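Local coordinates for dTDP-4-dehydrorhamnose reductase (PDB 5U9C), which probably catalyses the NADPH-dependent reduction of dTDP-4-dehydro-beta-L-rhamnose to dTDP-L-rhamnose, a step of dTDP-L-rhamnose biosynthesis, at residues Leu215-Ser220 / Ile265-Leu270; Cys200-Trp205 / Asp272-Ser277. All blocks are in the same frame, centred on the assembly; numbering follows the deposited sequence. Where two conformers were deposited one is given.

In the fold
Both contacts lie at one margin of the Rossmann-type nucleotide-binding fold, where the parallel sheet ends, within this chain, at strand 213-217. Helix 196-209 precedes that strand by a short connection, and the long loop between strand 261-262 and helix 279-288 packs first on the strand (contact 1) and then on the helix (contact 2). Along the chain the order is 200-205, 215-220, 265-270, 272-277, so contact 1 is nested inside contact 2. Their centres are about 10 Å apart, and they join directly: K275 NZ hydrogen-bonds to L270 O, and S220 N to S277 O. One loop thereby covers the sheet's last strand and its preceding helix, away from the malate site at F168, K171 and R256.

Contact 1 of 2, residues Leu215-Ser220 / Ile265-Leu270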
# COMPACT_ATOMS: atom_id res chain seq x y z
N LEU D 215 -16.64 -19.45 -11.79
CA LEU D 215 -17.84 -18.80 -11.28
C LEU D 215 -17.77 -18.57 -9.79
O LEU D 215 -17.09 -19.30 -9.07
CB LEU D 215 -19.07 -19.67 -11.55
CG LEU D 215 -19.58 -19.78 -12.98
CD1 LEU D 215 -20.56 -20.94 -13.10
CD2 LEU D 215 -20.22 -18.47 -13.40
N HIS D 216 -18.47 -17.54 -9.34
CA HIS D 216 -18.64 -17.24 -7.93
C HIS D 216 -20.07 -17.67 -7.63
O HIS D 216 -20.99 -17.25 -8.32
CB HIS D 216 -18.53 -15.74 -7.72
CG HIS D 216 -17.14 -15.23 -7.82
ND1 HIS D 216 -16.80 -13.93 -7.49
CD2 HIS D 216 -15.97 -15.86 -8.09
CE1 HIS D 216 -15.50 -13.77 -7.62
NE2 HIS D 216 -14.97 -14.92 -8.00
N PHE D 217 -20.26 -18.47 -6.58
CA PHE D 217 -21.59 -18.94 -6.22
C PHE D 217 -21.86 -18.57 -4.76
O PHE D 217 -21.34 -19.20 -3.82
CB PHE D 217 -21.76 -20.45 -6.48
CG PHE D 217 -23.21 -20.91 -6.36
CD1 PHE D 217 -23.76 -21.16 -5.12
CD2 PHE D 217 -24.00 -21.06 -7.48
CE1 PHE D 217 -25.08 -21.56 -4.99
CE2 PHE D 217 -25.33 -21.47 -7.36
CZ PHE D 217 -25.86 -21.72 -6.11
N ALA D 218 -22.68 -17.53 -4.58
CA ALA D 218 -23.03 -17.04 -3.24
C ALA D 218 -24.30 -16.22 -3.23
O ALA D 218 -24.65 -15.59 -4.25
CB ALA D 218 -21.88 -16.19 -2.69
N SER D 219 -24.96 -16.20 -2.08
CA SER D 219 -26.15 -15.38 -1.90
C SER D 219 -25.74 -13.90 -2.01
O SER D 219 -24.59 -13.53 -1.71
CB SER D 219 -26.79 -15.65 -0.54
OG SER D 219 -27.16 -17.00 -0.39
N SER D 220 -26.69 -13.08 -2.43
CA SER D 220 -26.45 -11.65 -2.58
C SER D 220 -26.36 -10.97 -1.21
O SER D 220 -27.24 -11.16 -0.36
CB SER D 220 -27.59 -11.03 -3.41
OG SER D 220 -27.44 -9.63 -3.53
N ILE D 265 -20.77 -11.90 -11.93
CA ILE D 265 -21.21 -11.17 -13.12
C ILE D 265 -21.59 -12.16 -14.22
O ILE D 265 -22.01 -11.75 -15.29
CB ILE D 265 -20.13 -10.25 -13.67
CG1 ILE D 265 -18.81 -11.01 -13.88
CG2 ILE D 265 -19.93 -9.10 -12.70
CD1 ILE D 265 -17.75 -10.24 -14.64
N TYR D 266 -21.42 -13.46 -13.98
CA TYR D 266 -21.71 -14.48 -15.00
C TYR D 266 -22.87 -15.44 -14.71
O TYR D 266 -23.27 -16.18 -15.60
CB TYR D 266 -20.45 -15.32 -15.32
CG TYR D 266 -19.25 -14.56 -15.88
CD1 TYR D 266 -19.41 -13.56 -16.83
CD2 TYR D 266 -17.96 -14.92 -15.53
CE1 TYR D 266 -18.32 -12.89 -17.36
CE2 TYR D 266 -16.86 -14.26 -16.06
CZ TYR D 266 -17.05 -13.24 -16.97
OH TYR D 266 -15.98 -12.57 -17.50
N MSE D 267 -23.39 -15.46 -13.48
CA MSE D 267 -24.46 -16.40 -13.14
C MSE D 267 -25.72 -16.12 -13.91
O MSE D 267 -26.43 -17.05 -14.30
CB MSE D 267 -24.70 -16.43 -11.64
CG MSE D 267 -23.55 -17.16 -10.94
SE MSE D 267 -23.74 -19.12 -11.06
CE MSE D 267 -25.52 -19.07 -10.25
N SER D 268 -26.00 -14.84 -14.18
CA SER D 268 -27.22 -14.47 -14.91
C SER D 268 -27.28 -14.96 -16.37
O SER D 268 -28.35 -15.09 -16.92
CB SER D 268 -27.42 -12.95 -14.88
OG SER D 268 -26.48 -12.29 -15.72
N ILE D 269 -26.14 -15.23 -17.00
CA ILE D 269 -26.18 -15.74 -18.37
C ILE D 269 -26.54 -17.24 -18.44
O ILE D 269 -26.87 -17.73 -19.51
CB ILE D 269 -24.92 -15.42 -19.21
CG1 ILE D 269 -23.65 -16.02 -18.62
CG2 ILE D 269 -24.75 -13.91 -19.38
CD1 ILE D 269 -22.40 -15.68 -19.41
N LEU D 270 -26.49 -17.94 -17.30
CA LEU D 270 -26.85 -19.35 -17.24
C LEU D 270 -28.36 -19.37 -16.98
O LEU D 270 -28.81 -19.62 -15.87
CB LEU D 270 -26.07 -20.04 -16.12
CG LEU D 270 -24.56 -19.80 -16.21
CD1 LEU D 270 -23.86 -20.60 -15.13
CD2 LEU D 270 -24.03 -20.18 -17.58
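The last strand of the parallel sheet, 213-217, is covered here by a loop turn, 265-270, in a buried apolar contact that centres on L215 and selenomethionine M267. The two branches of L215 divide the work: CD2 rests on Y266 CB at 3.7 Å, while CD1 meets L270 CD1 tip to tip at 3.9 Å. M267 crosses L215 at about a right angle, with SE 4.2 Å from L215 CD1. Its chain is bent at both chi2 (-80°) and chi3 (-56°), which swings the methyl back to the strand, where M267 CE lies 3.7 Å from F217 CD2. This is a Met-aromatic contact, oblique to the ring, with M267 SE 5.4 Å from the F217 ring centroid.

In this Rossmann-type sheet helix 196-209 packs against the same side chains: F202 touches L215, F217 and M267, and W205 touches L270. No hydrogen bond joins the two segments; H216 O merely packs against M267 CG. The turn is instead held internally by L270 N to M267 O at 3.1 Å, and S264 OG bonds to the backbone N of both Y266 and M267. The H216 ring is fixed from outside, ND1 bonding to E263 O and NE2 to R153 NH1. Beyond the turn lies a second subunit: G80 of that chain packs on Y266, whose OH makes a weak hydrogen bond to ND1 of its H84.

Contact 2 of 2, residues Cys200-Trp205 / Asp272-Ser277; sequences CNFIIW and DAPKPS
With CG anti to the backbone N in both W205 (chi1 174°) and F202 (chi1 175°), the two rings project from the same flank of helix 196-209, one turn apart, and the extended loop residues D272-P274 pass across them. The helix leads into the last strand of the Rossmann-type sheet, and the loop packs against the helix flank that carries F202 and W205. A273 is the centre of the contact. Its CB sits squarely over one face of the W205 six-membered ring, 3.5 Å from the centroid, a CH-pi contact only 8° off the ring normal. A273 CB also lies 3.8 Å from F202 CE1, at the edge of that ring, and so bridges the two aromatics. P274, the next residue along, packs alongside: its CD lies 3.6 Å from W205 CB, and its CG lies against N201 O. P274 O is buried near the edge of the F202 ring and has no hydrogen-bonding partner. In contrast, A273 O accepts a hydrogen bond from K275 NZ at 2.9 Å, on a lone pair. At the exposed end, the D272 carboxylate stands steeply to the indole, its plane turned 79° from the ring, and W205 NE1 gives D272 OD1 a weak, bent hydrogen bond of 3.0 Å.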
# COMPACT_ATOMS: atom_id res chain seq x y z
N CYS D 200 -25.27 -27.45 -4.30
CA CYS D 200 -25.46 -28.84 -4.74
C CYS D 200 -26.36 -28.88 -6.00
O CYS D 200 -26.01 -29.47 -7.00
CB CYS D 200 -26.10 -29.67 -3.62
SG CYS D 200 -26.53 -31.36 -4.09
N ASN D 201 -27.51 -28.24 -5.92
CA ASN D 201 -28.43 -28.20 -7.05
C ASN D 201 -27.76 -27.61 -8.30
O ASN D 201 -27.98 -28.11 -9.41
CB ASN D 201 -29.69 -27.41 -6.69
CG ASN D 201 -30.53 -28.10 -5.60
OD1 ASN D 201 -30.50 -29.33 -5.45
ND2 ASN D 201 -31.28 -27.31 -4.84
N PHE D 202 -26.96 -26.57 -8.11
CA PHE D 202 -26.25 -25.94 -9.21
C PHE D 202 -25.23 -26.90 -9.81
O PHE D 202 -25.08 -26.97 -11.04
CB PHE D 202 -25.55 -24.63 -8.83
CG PHE D 202 -24.73 -24.05 -9.95
CD1 PHE D 202 -25.34 -23.31 -10.95
CD2 PHE D 202 -23.38 -24.35 -10.07
CE1 PHE D 202 -24.60 -22.81 -12.01
CE2 PHE D 202 -22.65 -23.88 -11.15
CZ PHE D 202 -23.25 -23.10 -12.11
N ILE D 203 -24.54 -27.64 -8.95
CA ILE D 203 -23.54 -28.59 -9.39
C ILE D 203 -24.16 -29.71 -10.25
O ILE D 203 -23.57 -30.10 -11.26
CB ILE D 203 -22.74 -29.15 -8.21
CG1 ILE D 203 -21.81 -28.05 -7.67
CG2 ILE D 203 -21.92 -30.35 -8.64
CD1 ILE D 203 -21.06 -28.42 -6.41
N ILE D 204 -25.34 -30.20 -9.85
CA ILE D 204 -26.03 -31.25 -10.63
C ILE D 204 -26.33 -30.69 -12.03
O ILE D 204 -26.11 -31.35 -13.05
CB ILE D 204 -27.31 -31.73 -9.91
CG1 ILE D 204 -26.96 -32.36 -8.54
CG2 ILE D 204 -28.09 -32.73 -10.78
CD1 ILE D 204 -26.12 -33.62 -8.61
N TRP D 205 -26.81 -29.46 -12.08
CA TRP D 205 -27.09 -28.78 -13.34
C TRP D 205 -25.81 -28.64 -14.16
O TRP D 205 -25.81 -28.89 -15.36
CB TRP D 205 -27.75 -27.41 -13.08
CG TRP D 205 -27.96 -26.56 -14.32
CD1 TRP D 205 -29.08 -26.49 -15.08
CD2 TRP D 205 -27.00 -25.67 -14.92
NE1 TRP D 205 -28.89 -25.62 -16.13
CE2 TRP D 205 -27.62 -25.11 -16.06
CE3 TRP D 205 -25.69 -25.31 -14.63
CZ2 TRP D 205 -26.97 -24.19 -16.89
CZ3 TRP D 205 -25.04 -24.40 -15.45
CH2 TRP D 205 -25.68 -23.85 -16.57
N ASP D 272 -31.14 -21.25 -17.33
CA ASP D 272 -31.92 -22.26 -16.60
C ASP D 272 -31.22 -22.87 -15.37
O ASP D 272 -31.72 -23.83 -14.80
CB ASP D 272 -32.41 -23.36 -17.55
CG ASP D 272 -31.27 -24.21 -18.09
OD1 ASP D 272 -30.11 -23.73 -18.13
OD2 ASP D 272 -31.54 -25.37 -18.47
N ALA D 273 -30.08 -22.32 -14.97
CA ALA D 273 -29.37 -22.88 -13.82
C ALA D 273 -30.04 -22.47 -12.52
O ALA D 273 -30.56 -21.37 -12.43
CB ALA D 273 -27.93 -22.40 -13.80
N PRO D 274 -30.03 -23.35 -11.51
CA PRO D 274 -30.55 -22.97 -10.19
C PRO D 274 -29.60 -21.93 -9.58
O PRO D 274 -28.39 -22.17 -9.52
CB PRO D 274 -30.50 -24.27 -9.39
CG PRO D 274 -30.07 -25.34 -10.32
CD PRO D 274 -29.45 -24.70 -11.50
N LYS D 275 -30.15 -20.81 -9.11
CA LYS D 275 -29.35 -19.69 -8.61
C LYS D 275 -29.56 -19.37 -7.14
O LYS D 275 -30.58 -19.73 -6.57
CB LYS D 275 -29.67 -18.45 -9.46
CG LYS D 275 -29.44 -18.69 -10.96
CD LYS D 275 -29.74 -17.49 -11.83
CE LYS D 275 -29.55 -17.84 -13.30
NZ LYS D 275 -30.53 -18.87 -13.80
N PRO D 276 -28.58 -18.70 -6.51
CA PRO D 276 -28.80 -18.31 -5.13
C PRO D 276 -29.75 -17.12 -5.10
O PRO D 276 -30.05 -16.55 -6.15
CB PRO D 276 -27.42 -17.89 -4.63
CG PRO D 276 -26.52 -17.93 -5.81
CD PRO D 276 -27.34 -18.11 -7.03
N SER D 277 -30.17 -16.74 -3.92
CA SER D 277 -31.09 -15.61 -3.77
C SER D 277 -30.48 -14.57 -2.80
O SER D 277 -29.25 -14.39 -2.78
CB SER D 277 -32.45 -16.18 -3.31
OG SER D 277 -33.41 -15.17 -3.12